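Local atomic coordinates of insecticidal Delta-Endotoxin Cry8Ea1 (Bacillus Thuringiensis, PDB entry 3EB7), a protein that is an insecticidal crystal toxin lethal to Holotrichia parallela larvae and, like related three-domain delta-endotoxins, probably acts by forming pores in gut cell membranes. Residues Q54-A57 and K62-E65; A57-K62 and E129-S134; E3-K8 and W48-E53; A73-L78 and P121-T126; Q184-G189 and E210-V215. One frame throughout, in Å; residues are numbered along the deposited sequence.

In the fold
All five contacts lie in the N-terminal helical bundle, the domain that probably enters the membrane in this family. Helix 47-59 takes part in interactions 1, 2 and 3. Interaction 3 closes first along the chain, against helix 2-20. Interaction 1 follows at the turn into helix 65-93. Interaction 2 starts from residues shared with interaction 1, and their centres are about 5 Å apart. Interaction 4 is nested inside the loop that interaction 2 closes. Interaction 5 comes last and joins helices 161-191 and 198-220; its centre is about 10 Å from that of interaction 2. Interactions 1 to 3 tie the short helix 47-59 to its neighbours; interactions 4 and 5 join other parts of the same bundle.

Interaction 1. Residues Q54-A57 and K62-E65; sequences QVEA and KIAE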
# COMPACT_ATOMS: atom_id res chain seq x y z
N GLN A 54 16.70 -7.92 5.36
CA GLN A 54 16.04 -7.20 4.27
C GLN A 54 16.56 -5.77 4.09
O GLN A 54 17.07 -5.41 3.05
CB GLN A 54 14.51 -7.17 4.51
CG GLN A 54 13.79 -6.37 3.48
CD GLN A 54 12.37 -6.00 3.89
OE1 GLN A 54 11.51 -5.80 3.03
NE2 GLN A 54 12.12 -5.91 5.20
N VAL A 55 16.43 -4.94 5.13
CA VAL A 55 16.72 -3.53 4.97
C VAL A 55 18.24 -3.33 4.87
O VAL A 55 18.69 -2.48 4.14
CB VAL A 55 16.00 -2.68 6.05
CG1 VAL A 55 16.11 -1.17 5.77
CG2 VAL A 55 14.50 -3.08 6.07
N GLU A 56 19.03 -4.15 5.57
CA GLU A 56 20.50 -4.14 5.40
C GLU A 56 20.92 -4.41 3.95
O GLU A 56 21.81 -3.75 3.42
CB GLU A 56 21.20 -5.12 6.36
CG GLU A 56 21.15 -4.74 7.88
CD GLU A 56 21.75 -5.88 8.76
OE1 GLU A 56 22.84 -5.70 9.38
OE2 GLU A 56 21.14 -6.99 8.81
N ALA A 57 20.29 -5.40 3.32
CA ALA A 57 20.50 -5.64 1.89
C ALA A 57 20.05 -4.45 0.98
O ALA A 57 20.70 -4.15 0.02
CB ALA A 57 19.83 -6.97 1.45
N LYS A 62 25.30 -2.35 7.61
CA LYS A 62 25.34 -3.49 8.52
C LYS A 62 24.94 -2.95 9.88
O LYS A 62 25.44 -1.91 10.28
CB LYS A 62 26.79 -4.02 8.57
CG LYS A 62 26.95 -5.52 8.79
CD LYS A 62 28.17 -5.81 9.68
CE LYS A 62 27.98 -7.13 10.45
NZ LYS A 62 28.44 -7.07 11.89
N ILE A 63 24.02 -3.62 10.56
CA ILE A 63 23.64 -3.24 11.93
C ILE A 63 24.78 -3.74 12.81
O ILE A 63 25.28 -4.83 12.58
CB ILE A 63 22.26 -3.84 12.39
CG1 ILE A 63 21.11 -3.28 11.51
CG2 ILE A 63 21.97 -3.49 13.87
CD1 ILE A 63 19.83 -4.15 11.47
N ALA A 64 25.23 -2.92 13.77
CA ALA A 64 26.26 -3.32 14.71
C ALA A 64 25.77 -4.55 15.49
O ALA A 64 24.56 -4.67 15.78
CB ALA A 64 26.60 -2.19 15.66
N GLU A 65 26.70 -5.47 15.76
CA GLU A 65 26.45 -6.75 16.44
C GLU A 65 25.72 -6.60 17.77
O GLU A 65 24.79 -7.37 18.09
CB GLU A 65 27.77 -7.50 16.68
CG GLU A 65 27.60 -8.81 17.50
CD GLU A 65 26.76 -9.89 16.79
OE1 GLU A 65 26.26 -10.82 17.47
OE2 GLU A 65 26.59 -9.82 15.55
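E56 reaches from the last turn of helix 47-59 to I63 and K62 in the loop that follows. Of the three residues, E56 loses the most surface to the contact. Its CG stands anti to the carbonyl carbon (chi1 -69°), and the chain runs extended from there. This carries the carboxylate across to the loop backbone. E56 OE1 accepts a hydrogen bond from I63 N at 2.7 Å. The bond is almost straight, with an angle of 178° at the hydrogen. The donor meets OE1 on the anti side, 22° out of the carboxylate plane. The same oxygen also forms a salt bridge with R68 on helix 65-93. OE1 is thus gripped by a backbone amide and a guanidinium, which would be expected to favour the charged carboxylate.

A carboxylate-to-amide bond thus spans the short connection between helices 47-59 and 65-93 in the N-terminal bundle. A64 is the N-cap of the helix that comes next.

I63 adds an apolar part. Its side chain crosses that of E56 at about a right angle. I63 CD1 lies 3.7 Å from E56 CD and 3.9 Å from E56 CG. I63 also touches P131 and L132 in the loop before helix 133-153.

K62 contributes mostly through its backbone. E56 OE1 is 3.4 Å from K62 CA. K62 turns its CB away from 54-57, and its NZ stays 6.3 Å from E56 OE1. The two opposite charges therefore do not make contact here.

Interaction 2. Residues A57-K62 and E129-S134; sequences ALINQK and EVPLLS
I59 presses its side chain onto V130 and P131. The contact joins the C-terminal end of helix 47-59 to the turn that leads into helix 133-153, within the helical bundle of the toxin's N-terminal domain. It is buried, and no hydrogen bond crosses it.

The contact across the segments is wholly apolar. I59 CD1 is the atom that reaches furthest into the turn. It sits over the proline ring, 3.6 Å from P131 CD and 3.9 Å from P131 CB. The two side chains cross at about a right angle. I59 CG1 lies between the backbone N and the carbonyl carbon (chi1 69°), and the chain then runs extended, which sends CD1 to the proline. F207 of helix 198-220 also touches I59. On the 129-134 side, W185 of helix 161-191 packs against V130.

One backbone bond shapes 129-134. V130 to L133 form a type I beta turn, closed by L133 N to V130 O at 2.8 Å. L132 stands at the N-cap of helix 133-153. The turn points the V130 and P131 side chains at I59.

The chain of 57-62 changes course just after I59. N60 leaves the helix with a positive phi of 64°, and the chain turns off toward K62. I59 is therefore the last helical residue before this change.

V130 meets both branches of I59 with a single methyl group: V130 CG1 is 3.9 Å from I59 CD1 and 3.9 Å from I59 CG2.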
# COMPACT_ATOMS: atom_id res chain seq x y z
N ALA A 57 20.29 -5.40 3.32
CA ALA A 57 20.50 -5.64 1.89
C ALA A 57 20.05 -4.45 0.98
O ALA A 57 20.70 -4.15 0.02
CB ALA A 57 19.83 -6.97 1.45
N LEU A 58 18.94 -3.78 1.31
CA LEU A 58 18.39 -2.70 0.46
C LEU A 58 19.27 -1.45 0.48
O LEU A 58 19.40 -0.76 -0.52
CB LEU A 58 16.97 -2.30 0.92
CG LEU A 58 15.82 -3.28 0.63
CD1 LEU A 58 14.52 -2.74 1.19
CD2 LEU A 58 15.68 -3.53 -0.85
N ILE A 59 19.86 -1.18 1.64
CA ILE A 59 20.67 0.01 1.84
C ILE A 59 22.19 -0.24 1.88
O ILE A 59 22.97 0.70 1.84
CB ILE A 59 20.23 0.75 3.12
CG1 ILE A 59 20.59 -0.06 4.37
CG2 ILE A 59 18.72 1.15 3.00
CD1 ILE A 59 20.32 0.65 5.68
N ASN A 60 22.59 -1.50 1.99
CA ASN A 60 24.00 -1.86 2.02
C ASN A 60 24.69 -1.28 3.26
O ASN A 60 25.81 -0.77 3.16
CB ASN A 60 24.70 -1.40 0.73
CG ASN A 60 25.96 -2.21 0.42
OD1 ASN A 60 26.18 -3.31 0.94
ND2 ASN A 60 26.81 -1.66 -0.46
N GLN A 61 24.01 -1.35 4.40
CA GLN A 61 24.60 -1.04 5.70
C GLN A 61 24.43 -2.25 6.62
O GLN A 61 23.54 -3.08 6.42
CB GLN A 61 23.99 0.20 6.35
CG GLN A 61 23.98 1.46 5.48
CD GLN A 61 25.32 2.19 5.37
OE1 GLN A 61 25.46 3.10 4.53
NE2 GLN A 61 26.29 1.82 6.20
N LYS A 62 25.30 -2.35 7.61
CA LYS A 62 25.34 -3.49 8.52
C LYS A 62 24.94 -2.95 9.88
O LYS A 62 25.44 -1.91 10.28
CB LYS A 62 26.79 -4.02 8.57
CG LYS A 62 26.95 -5.52 8.79
CD LYS A 62 28.17 -5.81 9.68
CE LYS A 62 27.98 -7.13 10.45
NZ LYS A 62 28.44 -7.07 11.89
N GLU A 129 18.42 3.57 12.49
CA GLU A 129 16.99 3.72 12.42
C GLU A 129 16.41 3.13 11.14
O GLU A 129 15.34 2.57 11.16
CB GLU A 129 16.62 5.20 12.52
CG GLU A 129 17.09 5.87 13.79
CD GLU A 129 18.43 6.58 13.66
OE1 GLU A 129 19.24 6.30 12.72
OE2 GLU A 129 18.68 7.44 14.52
N VAL A 130 17.13 3.29 10.03
CA VAL A 130 16.73 2.73 8.73
C VAL A 130 16.88 1.18 8.65
O VAL A 130 15.88 0.46 8.46
CB VAL A 130 17.47 3.41 7.55
CG1 VAL A 130 17.07 2.76 6.20
CG2 VAL A 130 17.24 4.95 7.55
N PRO A 131 18.11 0.66 8.83
CA PRO A 131 18.15 -0.81 8.72
C PRO A 131 17.19 -1.54 9.69
O PRO A 131 16.79 -2.67 9.42
CB PRO A 131 19.63 -1.15 9.02
CG PRO A 131 20.15 0.06 9.74
CD PRO A 131 19.42 1.23 9.14
N LEU A 132 16.81 -0.87 10.79
CA LEU A 132 15.87 -1.45 11.77
C LEU A 132 14.41 -1.05 11.57
O LEU A 132 13.57 -1.38 12.39
CB LEU A 132 16.29 -1.09 13.21
CG LEU A 132 17.58 -1.66 13.79
CD1 LEU A 132 18.01 -0.76 14.99
CD2 LEU A 132 17.47 -3.15 14.23
N LEU A 133 14.11 -0.35 10.47
CA LEU A 133 12.76 0.21 10.22
C LEU A 133 11.66 -0.83 10.04
O LEU A 133 10.58 -0.68 10.61
CB LEU A 133 12.77 1.10 9.00
CG LEU A 133 12.07 2.46 8.98
CD1 LEU A 133 11.42 2.68 7.62
CD2 LEU A 133 11.11 2.73 10.13
N SER A 134 11.91 -1.87 9.23
CA SER A 134 10.87 -2.92 9.11
C SER A 134 10.60 -3.70 10.44
O SER A 134 9.45 -3.96 10.77
CB SER A 134 11.02 -3.82 7.86
OG SER A 134 12.21 -4.58 7.85

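Interaction 3. Residues E3-K8 and W48-E53; sequences ERDAVK and WEIFME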
# COMPACT_ATOMS: atom_id res chain seq x y z
N GLU A 3 14.91 -10.69 1.56
CA GLU A 3 14.00 -9.68 1.00
C GLU A 3 12.65 -10.28 0.61
O GLU A 3 11.63 -9.82 1.11
CB GLU A 3 14.64 -8.96 -0.18
CG GLU A 3 15.73 -7.95 0.22
CD GLU A 3 16.42 -7.32 -1.01
OE1 GLU A 3 15.80 -7.24 -2.11
OE2 GLU A 3 17.60 -6.93 -0.90
N ARG A 4 12.67 -11.32 -0.24
CA ARG A 4 11.46 -12.07 -0.67
C ARG A 4 10.65 -12.57 0.49
O ARG A 4 9.44 -12.42 0.51
CB ARG A 4 11.80 -13.31 -1.54
CG ARG A 4 12.81 -13.06 -2.64
CD ARG A 4 13.71 -14.27 -2.89
NE ARG A 4 13.00 -15.31 -3.61
CZ ARG A 4 13.21 -15.62 -4.89
NH1 ARG A 4 14.13 -14.98 -5.60
NH2 ARG A 4 12.49 -16.59 -5.46
N ASP A 5 11.34 -13.19 1.43
CA ASP A 5 10.75 -13.69 2.70
C ASP A 5 10.09 -12.58 3.53
O ASP A 5 8.95 -12.73 3.97
CB ASP A 5 11.87 -14.33 3.52
CG ASP A 5 11.38 -15.42 4.46
OD1 ASP A 5 10.13 -15.52 4.69
OD2 ASP A 5 12.26 -16.17 4.99
N ALA A 6 10.82 -11.48 3.75
CA ALA A 6 10.33 -10.33 4.54
C ALA A 6 9.08 -9.69 3.92
O ALA A 6 8.14 -9.37 4.61
CB ALA A 6 11.41 -9.31 4.72
N VAL A 7 9.09 -9.57 2.61
CA VAL A 7 8.02 -8.95 1.85
C VAL A 7 6.82 -9.89 1.84
O VAL A 7 5.68 -9.47 1.93
CB VAL A 7 8.52 -8.60 0.43
CG1 VAL A 7 7.36 -8.32 -0.52
CG2 VAL A 7 9.42 -7.37 0.53
N LYS A 8 7.12 -11.18 1.78
CA LYS A 8 6.10 -12.20 1.87
C LYS A 8 5.40 -12.06 3.22
O LYS A 8 4.20 -12.05 3.30
CB LYS A 8 6.76 -13.57 1.67
CG LYS A 8 5.83 -14.66 1.26
CD LYS A 8 6.57 -16.00 1.28
CE LYS A 8 5.63 -17.16 1.65
NZ LYS A 8 5.68 -17.50 3.10
N TRP A 48 12.32 -12.07 12.92
CA TRP A 48 12.76 -10.67 13.00
C TRP A 48 14.16 -10.40 12.39
O TRP A 48 14.43 -9.29 11.91
CB TRP A 48 12.69 -10.17 14.45
CG TRP A 48 11.31 -10.33 15.05
CD1 TRP A 48 10.83 -11.41 15.72
CD2 TRP A 48 10.24 -9.39 14.99
NE1 TRP A 48 9.52 -11.19 16.12
CE2 TRP A 48 9.14 -9.95 15.68
CE3 TRP A 48 10.11 -8.10 14.46
CZ2 TRP A 48 7.92 -9.28 15.83
CZ3 TRP A 48 8.92 -7.44 14.61
CH2 TRP A 48 7.83 -8.02 15.28
N GLU A 49 15.04 -11.40 12.45
CA GLU A 49 16.36 -11.31 11.81
C GLU A 49 16.19 -11.16 10.31
O GLU A 49 16.90 -10.42 9.70
CB GLU A 49 17.24 -12.54 12.16
CG GLU A 49 18.40 -12.81 11.20
CD GLU A 49 19.55 -11.78 11.30
OE1 GLU A 49 19.46 -10.82 12.08
OE2 GLU A 49 20.57 -11.94 10.56
N ILE A 50 15.21 -11.86 9.72
CA ILE A 50 14.84 -11.65 8.31
C ILE A 50 14.46 -10.19 7.92
O ILE A 50 14.85 -9.72 6.85
CB ILE A 50 13.76 -12.69 7.90
CG1 ILE A 50 14.37 -14.10 8.03
CG2 ILE A 50 13.20 -12.44 6.46
CD1 ILE A 50 13.35 -15.23 7.97
N PHE A 51 13.72 -9.49 8.78
CA PHE A 51 13.42 -8.06 8.62
C PHE A 51 14.67 -7.18 8.63
O PHE A 51 14.77 -6.19 7.88
CB PHE A 51 12.41 -7.57 9.70
CG PHE A 51 10.99 -8.07 9.50
CD1 PHE A 51 10.36 -8.83 10.46
CD2 PHE A 51 10.28 -7.74 8.33
CE1 PHE A 51 9.03 -9.29 10.27
CE2 PHE A 51 8.96 -8.17 8.13
CZ PHE A 51 8.34 -8.96 9.09
N MET A 52 15.64 -7.55 9.46
CA MET A 52 16.89 -6.81 9.53
C MET A 52 17.73 -7.04 8.28
O MET A 52 18.23 -6.09 7.65
CB MET A 52 17.69 -7.21 10.76
CG MET A 52 17.03 -6.87 12.06
SD MET A 52 18.15 -7.27 13.45
CE MET A 52 17.04 -7.01 14.84
N GLU A 53 17.86 -8.31 7.90
CA GLU A 53 18.58 -8.68 6.69
C GLU A 53 18.02 -8.00 5.44
O GLU A 53 18.77 -7.55 4.55
CB GLU A 53 18.62 -10.20 6.52
CG GLU A 53 19.37 -10.92 7.65
CD GLU A 53 19.45 -12.45 7.46
OE1 GLU A 53 18.95 -12.99 6.45
OE2 GLU A 53 20.01 -13.14 8.33
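A6 and D5 meet I50 and F51 in a buried helix-to-helix contact near the start of the chain. Helix 2-20 supplies the first pair and helix 47-59 the second. Both belong to the helical bundle of the N-terminal domain. The axes of the two short segments approach to 8.5 Å, with a signed crossing angle of -118°. No hydrogen bond crosses the contact.

The small side chain of A6 allows a close approach. A6 and F51 have the nearest alpha carbons, 5.6 Å apart. I50 loses the most surface. Its CG2 branch rests against the backbone of helix 2-20, with I50 CG2 3.7 Å from A6 N. The same methyl also lies beside the CB atoms of D5 and A6.

D5 adds a polar edge to the contact. Its CG stands opposite the backbone N (chi1 -153°), which swings the carboxylate across the end of I50. D5 OD2 is 3.3 Å from I50 CD1. The two side chains cross at about a right angle.

F51 starts in a direction away from helix 2-20, but its ring swings back. F51 CE2 comes to 3.8 Å from A6 O, and F51 CD2 to 4.1 Å from A6 CB. The carbonyl oxygen meets the ring obliquely.

Further along helix 47-59, E53 OE1 is hydrogen-bonded to S2 of helix 2-20. Helix 133-153 touches the F51 ring through S134, V135 and Q138. Helix 65-93 touches M52 through A71 and L72. Helix 47-59 thus lies among helices 2-20, 65-93 and 133-153.

Interaction 4. Residues A73-L78 and P121-T126; sequences AELEGL and PSFRVT
S122 is the first residue of segment 121-126 to meet helix 65-93, and E74 is its partner. S122 and the next residue, F123, lie on a 3-10 segment in the link between helices 99-119 and 133-153 of the bundle. S122 OG donates a hydrogen bond to E74 OE2 at 2.6 Å. The carboxylate receives it through its syn lone pair, on the side of its other oxygen. E74 OE1 lies further from S122 OG, at 3.4 Å. E74 CG is anti to the carbonyl carbon (chi1 -63°) and the chain is extended beyond it. That shape brings the carboxylate out to the loop.

F123 follows and makes the apolar half of the contact. Its side chain and that of L75 come from opposite directions, and the leucine's forked end meets the ring at CE2 and CZ. F123 CZ is 3.5 Å from L75 CD2, and F123 CE2 is 3.7 Å from L75 CD1. The leucine methyl CD2 reaches the ring obliquely. F123 CE2 also lies 4.3 Å from E74 OE2.

Several helices surround this link. F123 packs on V135, Y136 and A139 of helix 133-153, and on A71 of helix 65-93. L75 also touches V135. Y119 of helix 99-119 lies against E74, and K70 of helix 65-93 against S122.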
# COMPACT_ATOMS: atom_id res chain seq x y z
N ALA A 73 17.22 -10.78 21.02
CA ALA A 73 16.89 -11.36 22.32
C ALA A 73 15.58 -10.83 22.90
O ALA A 73 14.74 -11.59 23.38
CB ALA A 73 18.04 -11.16 23.33
N GLU A 74 15.42 -9.52 22.81
CA GLU A 74 14.18 -8.85 23.23
C GLU A 74 12.97 -9.29 22.42
O GLU A 74 11.90 -9.47 22.99
CB GLU A 74 14.35 -7.34 23.12
CG GLU A 74 15.43 -6.81 24.05
CD GLU A 74 15.63 -5.30 23.94
OE1 GLU A 74 16.05 -4.71 24.94
OE2 GLU A 74 15.39 -4.70 22.88
N LEU A 75 13.13 -9.44 21.11
CA LEU A 75 12.02 -9.89 20.25
C LEU A 75 11.65 -11.36 20.47
O LEU A 75 10.49 -11.75 20.33
CB LEU A 75 12.28 -9.60 18.77
CG LEU A 75 12.22 -8.09 18.44
CD1 LEU A 75 13.03 -7.73 17.21
CD2 LEU A 75 10.80 -7.59 18.31
N GLU A 76 12.64 -12.19 20.82
CA GLU A 76 12.36 -13.60 21.07
C GLU A 76 11.60 -13.75 22.36
O GLU A 76 10.59 -14.45 22.38
CB GLU A 76 13.62 -14.48 21.02
CG GLU A 76 13.34 -16.01 21.27
CD GLU A 76 12.56 -16.68 20.12
OE1 GLU A 76 12.65 -16.19 18.96
OE2 GLU A 76 11.88 -17.69 20.38
N GLY A 77 12.06 -13.07 23.43
CA GLY A 77 11.34 -12.98 24.71
C GLY A 77 9.93 -12.39 24.67
O GLY A 77 9.06 -12.76 25.49
N LEU A 78 9.70 -11.45 23.76
CA LEU A 78 8.37 -10.86 23.55
C LEU A 78 7.46 -11.92 22.93
O LEU A 78 6.26 -11.95 23.19
CB LEU A 78 8.52 -9.67 22.60
CG LEU A 78 7.47 -8.58 22.41
CD1 LEU A 78 7.24 -7.72 23.66
CD2 LEU A 78 7.91 -7.67 21.23
N PRO A 121 12.84 1.43 21.96
CA PRO A 121 14.07 2.17 21.64
C PRO A 121 15.17 1.34 21.00
O PRO A 121 16.01 1.88 20.28
CB PRO A 121 14.51 2.76 22.99
CG PRO A 121 13.24 2.85 23.83
CD PRO A 121 12.48 1.56 23.39
N SER A 122 15.15 0.02 21.24
CA SER A 122 16.09 -0.92 20.60
C SER A 122 15.87 -1.09 19.11
O SER A 122 16.76 -1.58 18.43
CB SER A 122 15.98 -2.32 21.23
OG SER A 122 16.26 -2.28 22.61
N PHE A 123 14.69 -0.73 18.61
CA PHE A 123 14.35 -0.83 17.20
C PHE A 123 14.56 0.50 16.43
O PHE A 123 14.15 0.65 15.26
CB PHE A 123 12.91 -1.35 17.07
CG PHE A 123 12.60 -2.51 18.00
CD1 PHE A 123 11.35 -2.63 18.59
CD2 PHE A 123 13.58 -3.51 18.27
CE1 PHE A 123 11.05 -3.70 19.45
CE2 PHE A 123 13.30 -4.58 19.14
CZ PHE A 123 12.03 -4.67 19.73
N ARG A 124 15.21 1.46 17.07
CA ARG A 124 15.54 2.73 16.42
C ARG A 124 16.82 3.27 17.02
O ARG A 124 16.96 4.48 17.26
CB ARG A 124 14.41 3.75 16.57
CG ARG A 124 13.91 3.89 17.98
CD ARG A 124 13.20 5.21 18.19
NE ARG A 124 12.49 5.29 19.46
CZ ARG A 124 13.00 5.72 20.61
NH1 ARG A 124 14.28 6.12 20.70
NH2 ARG A 124 12.23 5.75 21.68
N VAL A 125 17.78 2.36 17.23
CA VAL A 125 19.11 2.73 17.72
C VAL A 125 19.71 3.78 16.79
O VAL A 125 19.65 3.64 15.54
CB VAL A 125 20.05 1.51 17.87
CG1 VAL A 125 21.47 1.93 18.38
CG2 VAL A 125 19.42 0.47 18.78
N THR A 126 20.26 4.83 17.40
CA THR A 126 20.85 5.99 16.71
C THR A 126 21.93 5.51 15.74
O THR A 126 22.84 4.82 16.14
CB THR A 126 21.48 7.01 17.72
OG1 THR A 126 20.44 7.62 18.49
CG2 THR A 126 22.27 8.12 17.00

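Interaction 5. Residues Q184-G189 and E210-V215; sequences QWYRTG and EMTLSV
Y186 meets M211 and T212 with one side of its ring. From CB, the side chain leaves helix 161-191 toward helix 198-220. Its CG is anti to the backbone N (chi1 171°), which carries the ring over to helix 198-220. CD1 makes the first contact, 3.6 Å from M211 CB. That carbon lies at the edge of the Y186 ring and in its plane. CE1 is next: it stays 3.7 Å from M211 CB and comes 3.9 Å from T212 N. CZ lies 4.1 Å from T212 OG1. At the tip, Y186 OH is 3.5 Å from T212 OG1. This pair is not a hydrogen bond; T212 OG1 bonds instead to R208 O, one turn earlier in its own helix.

The two helices follow each other in the chain and are the last two of the N-terminal bundle. Here their alpha carbons come as near as 7.1 Å, between Y186 and M211. Helix 198-220 has a wider pi-type turn at 212-215.

M211 offers only its CB to the tyrosine. The rest of its chain bends at chi2 and chi3 and leads away, toward V55 and L58 of helix 47-59 and L133 of helix 133-153. The Y186 ring has another aromatic partner in H469, far along the sequence, which it meets edge-to-face. R187, the next residue, is hydrogen-bonded to H469 and to the backbone of E466.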
# COMPACT_ATOMS: atom_id res chain seq x y z
N GLN A 184 9.11 9.37 8.36
CA GLN A 184 10.39 10.07 8.40
C GLN A 184 11.60 9.25 7.93
O GLN A 184 12.32 9.66 7.02
CB GLN A 184 10.67 10.68 9.80
CG GLN A 184 12.09 11.26 9.89
CD GLN A 184 12.54 11.62 11.31
OE1 GLN A 184 11.73 11.81 12.22
NE2 GLN A 184 13.86 11.70 11.49
N TRP A 185 11.81 8.09 8.57
CA TRP A 185 12.92 7.19 8.23
C TRP A 185 12.72 6.48 6.92
O TRP A 185 13.70 6.19 6.25
CB TRP A 185 13.22 6.24 9.37
CG TRP A 185 13.77 7.06 10.53
CD1 TRP A 185 13.09 7.44 11.65
CD2 TRP A 185 15.07 7.67 10.63
NE1 TRP A 185 13.89 8.21 12.47
CE2 TRP A 185 15.10 8.38 11.86
CE3 TRP A 185 16.20 7.69 9.80
CZ2 TRP A 185 16.25 9.09 12.31
CZ3 TRP A 185 17.37 8.43 10.25
CH2 TRP A 185 17.37 9.10 11.50
N TYR A 186 11.47 6.27 6.50
CA TYR A 186 11.22 5.85 5.11
C TYR A 186 11.75 6.90 4.12
O TYR A 186 12.45 6.54 3.18
CB TYR A 186 9.72 5.58 4.84
CG TYR A 186 9.44 5.36 3.36
CD1 TYR A 186 9.46 4.06 2.80
CD2 TYR A 186 9.15 6.45 2.52
CE1 TYR A 186 9.21 3.86 1.40
CE2 TYR A 186 8.90 6.28 1.17
CZ TYR A 186 8.94 4.99 0.60
OH TYR A 186 8.65 4.85 -0.76
N ARG A 187 11.44 8.19 4.34
CA ARG A 187 11.92 9.27 3.47
C ARG A 187 13.44 9.39 3.47
O ARG A 187 14.05 9.45 2.42
CB ARG A 187 11.23 10.61 3.81
CG ARG A 187 9.69 10.61 3.47
CD ARG A 187 8.97 11.84 4.00
NE ARG A 187 7.58 11.93 3.52
CZ ARG A 187 6.68 12.79 4.01
NH1 ARG A 187 6.99 13.59 5.01
NH2 ARG A 187 5.44 12.78 3.54
N THR A 188 14.06 9.48 4.64
CA THR A 188 15.52 9.50 4.79
C THR A 188 16.16 8.27 4.12
O THR A 188 17.08 8.41 3.32
CB THR A 188 15.91 9.55 6.29
OG1 THR A 188 15.25 10.67 6.90
CG2 THR A 188 17.42 9.67 6.47
N GLY A 189 15.67 7.06 4.41
CA GLY A 189 16.20 5.87 3.77
C GLY A 189 16.23 5.95 2.26
O GLY A 189 17.23 5.64 1.61
N GLU A 210 9.76 -2.07 -1.67
CA GLU A 210 9.79 -2.99 -0.55
C GLU A 210 9.35 -2.36 0.75
O GLU A 210 8.66 -3.00 1.51
CB GLU A 210 11.19 -3.61 -0.38
CG GLU A 210 11.49 -4.66 -1.46
CD GLU A 210 12.67 -5.59 -1.06
OE1 GLU A 210 13.00 -5.72 0.17
OE2 GLU A 210 13.24 -6.20 -2.00
N MET A 211 9.75 -1.11 0.99
CA MET A 211 9.40 -0.43 2.24
C MET A 211 8.01 0.17 2.27
O MET A 211 7.46 0.38 3.33
CB MET A 211 10.45 0.64 2.61
CG MET A 211 11.87 0.07 2.78
SD MET A 211 11.95 -1.31 3.96
CE MET A 211 12.11 -0.37 5.47
N THR A 212 7.44 0.45 1.10
CA THR A 212 6.03 0.75 1.04
C THR A 212 5.26 -0.47 1.54
O THR A 212 4.36 -0.33 2.37
CB THR A 212 5.61 1.04 -0.40
OG1 THR A 212 6.39 2.13 -0.90
CG2 THR A 212 4.09 1.38 -0.49
N LEU A 213 5.60 -1.65 1.00
CA LEU A 213 5.01 -2.92 1.40
C LEU A 213 5.27 -3.28 2.87
O LEU A 213 4.36 -3.70 3.55
CB LEU A 213 5.53 -4.08 0.51
CG LEU A 213 5.20 -4.01 -0.95
CD1 LEU A 213 6.06 -4.95 -1.72
CD2 LEU A 213 3.70 -4.27 -1.19
N SER A 214 6.51 -3.11 3.34
CA SER A 214 6.93 -3.56 4.68
C SER A 214 6.76 -2.56 5.83
O SER A 214 6.93 -2.93 7.00
CB SER A 214 8.41 -3.99 4.67
OG SER A 214 8.68 -4.92 3.63
N VAL A 215 6.51 -1.30 5.49
CA VAL A 215 6.54 -0.27 6.50
C VAL A 215 5.31 0.59 6.32
O VAL A 215 4.45 0.58 7.17
CB VAL A 215 7.86 0.59 6.49
CG1 VAL A 215 7.74 1.79 7.51
CG2 VAL A 215 9.05 -0.23 6.87